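PDB 4QDG: putative adhesin from Bacteroides thetaiotaomicron, which is probably a cell-surface lipoprotein of the FimB/Mfa2 fimbrillin family, likely serving in pilus assembly or adhesion, and binds magnesium ions. Local coordinates for residues A[29-40]-A[52-63]. Residues are numbered along the deposited sequence; the frame is centred on the assembly and turned at random.
Sequences NAFAKKVDCLTL and TRIVTGTELQDE. With MG (magnesium ion), chain C.
Thr52 begins the pairing by resting its CG2 4.2 Å from CG2 of Thr39, the two side chains slanting past each other in the antiparallel ladder between strands 38-44 and 49-55. Arg53 N then donates to Leu40 O and Leu40 N to Arg53 O, both at 2.8 Å, while the guanidinium turns away to a salt bridge with Asp51. Ile54 and Thr39 point the same way on one face as a non-hydrogen-bonded pair. Val55 closes the ladder as a hydrogen-bonded pair with Leu38, whose N reaches Val55 O at 2.7 Å. Past this last bridge Thr56 still touches CB of Cys37 with its CG2. Leu60 points toward 29-40: with CG anti to its carbonyl carbon (chi1 -68°), CD1 lies 3.5 Å from Asp36 C, whereas CD2 meets Leu38 CD2 and the edge of the Phe31 ring. Gln61 NE2 donates to two waters, one held by Ala32 O and Val35 O, the other by Asp36 O. A third water joins Glu63 OE2 to Ala32 N. The case illustrates a hairpin prolonged beyond its open end by one leucine and waters, beside a magnesium site built from Asp36, Cys37, Cys86 and His124.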
loop_
_atom_site.group_PDB
_atom_site.type_symbol
_atom_site.label_atom_id
_atom_site.label_comp_id
_atom_site.label_asym_id
_atom_site.label_seq_id
_atom_site.Cartn_x
_atom_site.Cartn_y
_atom_site.Cartn_z
ATOM N N ASN A 29 8.078 -13.708 -5.349
ATOM C CA ASN A 29 8.425 -13.398 -3.965
ATOM C C ASN A 29 9.482 -12.302 -3.858
ATOM O O ASN A 29 10.561 -12.394 -4.437
ATOM C CB ASN A 29 8.868 -14.651 -3.198
ATOM C CG ASN A 29 9.035 -14.433 -1.709
ATOM O OD1 ASN A 29 8.380 -13.566 -1.099
ATOM N ND2 ASN A 29 9.931 -15.213 -1.098
ATOM N N ALA A 30 9.140 -11.251 -3.105
ATOM C CA ALA A 30 9.990 -10.101 -2.865
ATOM C C ALA A 30 10.076 -9.816 -1.374
ATOM O O ALA A 30 10.511 -8.716 -0.986
ATOM C CB ALA A 30 9.432 -8.894 -3.606
ATOM N N PHE A 31 9.663 -10.800 -0.527
ATOM C CA PHE A 31 9.671 -10.661 0.930
ATOM C C PHE A 31 11.047 -10.225 1.447
ATOM O O PHE A 31 11.115 -9.264 2.198
ATOM C CB PHE A 31 9.252 -11.976 1.646
ATOM C CG PHE A 31 9.130 -11.806 3.150
ATOM C CD1 PHE A 31 10.234 -11.984 3.982
ATOM C CD2 PHE A 31 7.932 -11.410 3.727
ATOM C CE1 PHE A 31 10.133 -11.770 5.365
ATOM C CE2 PHE A 31 7.827 -11.235 5.116
ATOM C CZ PHE A 31 8.926 -11.420 5.922
ATOM N N ALA A 32 12.130 -10.946 1.047
ATOM C CA ALA A 32 13.509 -10.713 1.482
ATOM C C ALA A 32 13.987 -9.293 1.181
ATOM O O ALA A 32 14.700 -8.716 1.996
ATOM C CB ALA A 32 14.453 -11.725 0.839
ATOM N N LYS A 33 13.573 -8.718 0.057
ATOM C CA LYS A 33 14.019 -7.371 -0.277
ATOM C C LYS A 33 13.059 -6.290 0.200
ATOM O O LYS A 33 13.487 -5.141 0.324
ATOM C CB LYS A 33 14.315 -7.200 -1.785
ATOM C CG LYS A 33 13.329 -7.841 -2.745
ATOM C CD LYS A 33 13.894 -7.860 -4.176
ATOM C CE LYS A 33 13.021 -8.630 -5.152
ATOM N NZ LYS A 33 13.443 -8.429 -6.567
ATOM N N LYS A 34 11.795 -6.634 0.533
ATOM C CA LYS A 34 10.841 -5.591 0.925
ATOM C C LYS A 34 10.457 -5.576 2.395
ATOM O O LYS A 34 10.203 -4.491 2.896
ATOM C CB LYS A 34 9.558 -5.660 0.062
ATOM C CG LYS A 34 9.782 -5.505 -1.468
ATOM C CD LYS A 34 10.625 -4.294 -1.864
ATOM C CE LYS A 34 9.870 -3.185 -2.550
ATOM N NZ LYS A 34 10.069 -1.871 -1.868
ATOM N N VAL A 35 10.400 -6.729 3.098
ATOM C CA VAL A 35 9.941 -6.735 4.504
ATOM C C VAL A 35 11.120 -6.839 5.456
ATOM O O VAL A 35 11.708 -7.906 5.594
ATOM C CB VAL A 35 8.869 -7.823 4.776
ATOM C CG1 VAL A 35 8.346 -7.730 6.211
ATOM C CG2 VAL A 35 7.718 -7.722 3.779
ATOM N N ASP A 36 11.437 -5.717 6.128
ATOM C CA ASP A 36 12.572 -5.510 7.040
ATOM C C ASP A 36 12.228 -5.753 8.537
ATOM O O ASP A 36 13.128 -5.776 9.376
ATOM C CB ASP A 36 13.086 -4.053 6.869
ATOM C CG ASP A 36 12.131 -2.941 7.328
ATOM O OD1 ASP A 36 10.898 -3.163 7.311
ATOM O OD2 ASP A 36 12.620 -1.851 7.695
ATOM N N CYS A 37 10.938 -5.850 8.874
ATOM C CA CYS A 37 10.497 -6.092 10.244
ATOM C C CYS A 37 9.208 -6.884 10.208
ATOM O O CYS A 37 8.325 -6.622 9.398
ATOM C CB CYS A 37 10.363 -4.803 11.054
ATOM S SG CYS A 37 9.188 -3.600 10.366
ATOM N N LEU A 38 9.134 -7.905 11.047
ATOM C CA LEU A 38 8.009 -8.804 11.045
ATOM C C LEU A 38 7.397 -8.941 12.433
ATOM O O LEU A 38 8.112 -9.089 13.415
ATOM C CB LEU A 38 8.526 -10.155 10.516
ATOM C CG LEU A 38 7.588 -11.353 10.458
ATOM C CD1 LEU A 38 6.420 -11.116 9.476
ATOM C CD2 LEU A 38 8.372 -12.563 10.079
ATOM N N THR A 39 6.066 -8.873 12.494
ATOM C CA THR A 39 5.294 -9.056 13.706
ATOM C C THR A 39 4.433 -10.265 13.453
ATOM O O THR A 39 3.587 -10.235 12.561
ATOM C CB THR A 39 4.475 -7.789 14.065
ATOM O OG1 THR A 39 5.345 -6.678 14.257
ATOM C CG2 THR A 39 3.621 -7.979 15.325
ATOM N N LEU A 40 4.630 -11.322 14.224
ATOM C CA LEU A 40 3.844 -12.554 14.070
ATOM C C LEU A 40 3.005 -12.773 15.351
ATOM O O LEU A 40 3.546 -12.839 16.455
ATOM C CB LEU A 40 4.782 -13.750 13.759
ATOM C CG LEU A 40 4.170 -15.129 13.437
ATOM C CD1 LEU A 40 3.716 -15.862 14.705
ATOM C CD2 LEU A 40 3.099 -15.077 12.337
ATOM N N THR A 52 3.216 -13.351 20.728
ATOM C CA THR A 52 3.746 -12.442 19.715
ATOM C C THR A 52 5.244 -12.703 19.536
ATOM O O THR A 52 5.973 -12.890 20.513
ATOM C CB THR A 52 3.479 -10.965 20.075
ATOM O OG1 THR A 52 2.088 -10.779 20.340
ATOM C CG2 THR A 52 3.918 -10.007 18.986
ATOM N N ARG A 53 5.674 -12.716 18.280
ATOM C CA ARG A 53 7.074 -12.863 17.883
ATOM C C ARG A 53 7.439 -11.686 16.998
ATOM O O ARG A 53 6.726 -11.406 16.029
ATOM C CB ARG A 53 7.320 -14.195 17.147
ATOM C CG ARG A 53 7.294 -15.438 18.027
ATOM C CD ARG A 53 8.642 -15.786 18.654
ATOM N NE ARG A 53 8.552 -16.987 19.488
ATOM C CZ ARG A 53 8.088 -17.004 20.733
ATOM N NH1 ARG A 53 7.680 -15.883 21.313
ATOM N NH2 ARG A 53 8.036 -18.141 21.411
ATOM N N ILE A 54 8.504 -10.974 17.336
ATOM C CA ILE A 54 8.929 -9.828 16.552
ATOM C C ILE A 54 10.311 -10.118 15.968
ATOM O O ILE A 54 11.193 -10.543 16.699
ATOM C CB ILE A 54 8.859 -8.536 17.410
ATOM C CG1 ILE A 54 7.383 -8.064 17.486
ATOM C CG2 ILE A 54 9.752 -7.414 16.836
ATOM C CD1 ILE A 54 6.981 -7.511 18.797
ATOM N N VAL A 55 10.478 -9.928 14.641
ATOM C CA VAL A 55 11.765 -10.159 13.965
ATOM C C VAL A 55 12.183 -8.876 13.214
ATOM O O VAL A 55 11.456 -8.435 12.330
ATOM C CB VAL A 55 11.754 -11.389 13.019
ATOM C CG1 VAL A 55 13.151 -11.670 12.484
ATOM C CG2 VAL A 55 11.196 -12.618 13.716
ATOM N N THR A 56 13.361 -8.310 13.551
ATOM C CA THR A 56 13.874 -7.073 12.945
ATOM C C THR A 56 15.277 -7.230 12.326
ATOM O O THR A 56 15.725 -6.322 11.616
ATOM C CB THR A 56 13.902 -5.935 13.982
ATOM O OG1 THR A 56 14.527 -6.387 15.185
ATOM C CG2 THR A 56 12.512 -5.356 14.267
ATOM N N GLY A 57 15.926 -8.369 12.560
ATOM C CA GLY A 57 17.275 -8.651 12.077
ATOM C C GLY A 57 17.495 -8.864 10.587
ATOM O O GLY A 57 16.590 -8.670 9.776
ATOM N N THR A 58 18.736 -9.264 10.229
ATOM C CA THR A 58 19.195 -9.518 8.858
ATOM C C THR A 58 18.672 -10.863 8.340
ATOM O O THR A 58 18.677 -11.090 7.127
ATOM C CB THR A 58 20.741 -9.462 8.772
ATOM O OG1 THR A 58 21.312 -10.526 9.547
ATOM C CG2 THR A 58 21.312 -8.111 9.222
ATOM N N GLU A 59 18.228 -11.751 9.254
ATOM C CA GLU A 59 17.702 -13.082 8.927
ATOM C C GLU A 59 16.481 -12.998 7.996
ATOM O O GLU A 59 16.177 -13.990 7.323
ATOM C CB GLU A 59 17.355 -13.892 10.198
ATOM C CG GLU A 59 16.267 -13.287 11.079
ATOM C CD GLU A 59 16.753 -12.713 12.398
ATOM O OE1 GLU A 59 17.650 -11.838 12.369
ATOM O OE2 GLU A 59 16.228 -13.123 13.459
ATOM N N LEU A 60 15.805 -11.813 7.932
ATOM C CA LEU A 60 14.633 -11.624 7.074
ATOM C C LEU A 60 15.036 -11.497 5.607
ATOM O O LEU A 60 14.209 -11.713 4.725
ATOM C CB LEU A 60 13.805 -10.407 7.508
ATOM C CG LEU A 60 13.081 -10.489 8.845
ATOM C CD1 LEU A 60 12.401 -9.223 9.132
ATOM C CD2 LEU A 60 12.058 -11.603 8.868
ATOM N N GLN A 61 16.297 -11.159 5.352
ATOM C CA GLN A 61 16.863 -11.031 4.010
ATOM C C GLN A 61 17.282 -12.408 3.487
ATOM O O GLN A 61 17.558 -12.558 2.301
ATOM C CB GLN A 61 18.051 -10.042 4.000
ATOM C CG GLN A 61 17.612 -8.577 4.033
ATOM C CD GLN A 61 17.486 -8.035 5.441
ATOM O OE1 GLN A 61 18.472 -7.776 6.122
ATOM N NE2 GLN A 61 16.268 -7.786 5.890
ATOM N N ASP A 62 17.307 -13.417 4.358
ATOM C CA ASP A 62 17.614 -14.780 3.960
ATOM C C ASP A 62 16.312 -15.439 3.469
ATOM O O ASP A 62 15.340 -15.484 4.218
ATOM C CB ASP A 62 18.273 -15.545 5.136
ATOM C CG ASP A 62 18.535 -17.024 4.924
ATOM O OD1 ASP A 62 18.655 -17.452 3.741
ATOM O OD2 ASP A 62 18.656 -17.756 5.938
ATOM N N GLU A 63 16.297 -15.927 2.207
ATOM C CA GLU A 63 15.102 -16.529 1.623
ATOM C C GLU A 63 14.801 -17.913 2.235
ATOM O O GLU A 63 13.653 -18.363 2.156
ATOM C CB GLU A 63 15.189 -16.568 0.087
ATOM C CG GLU A 63 14.477 -15.371 -0.548
ATOM C CD GLU A 63 14.822 -15.031 -1.988
ATOM O OE1 GLU A 63 16.030 -14.892 -2.293
ATOM O OE2 GLU A 63 13.884 -14.842 -2.798
HETATM MG MG MG C . 10.379 -1.780 8.961
HETATM O O HOH W 1 12.228 -12.456 -1.452
HETATM O O HOH W 2 14.095 -8.039 4.394
HETATM O O HOH W 3 15.448 -6.863 8.393
#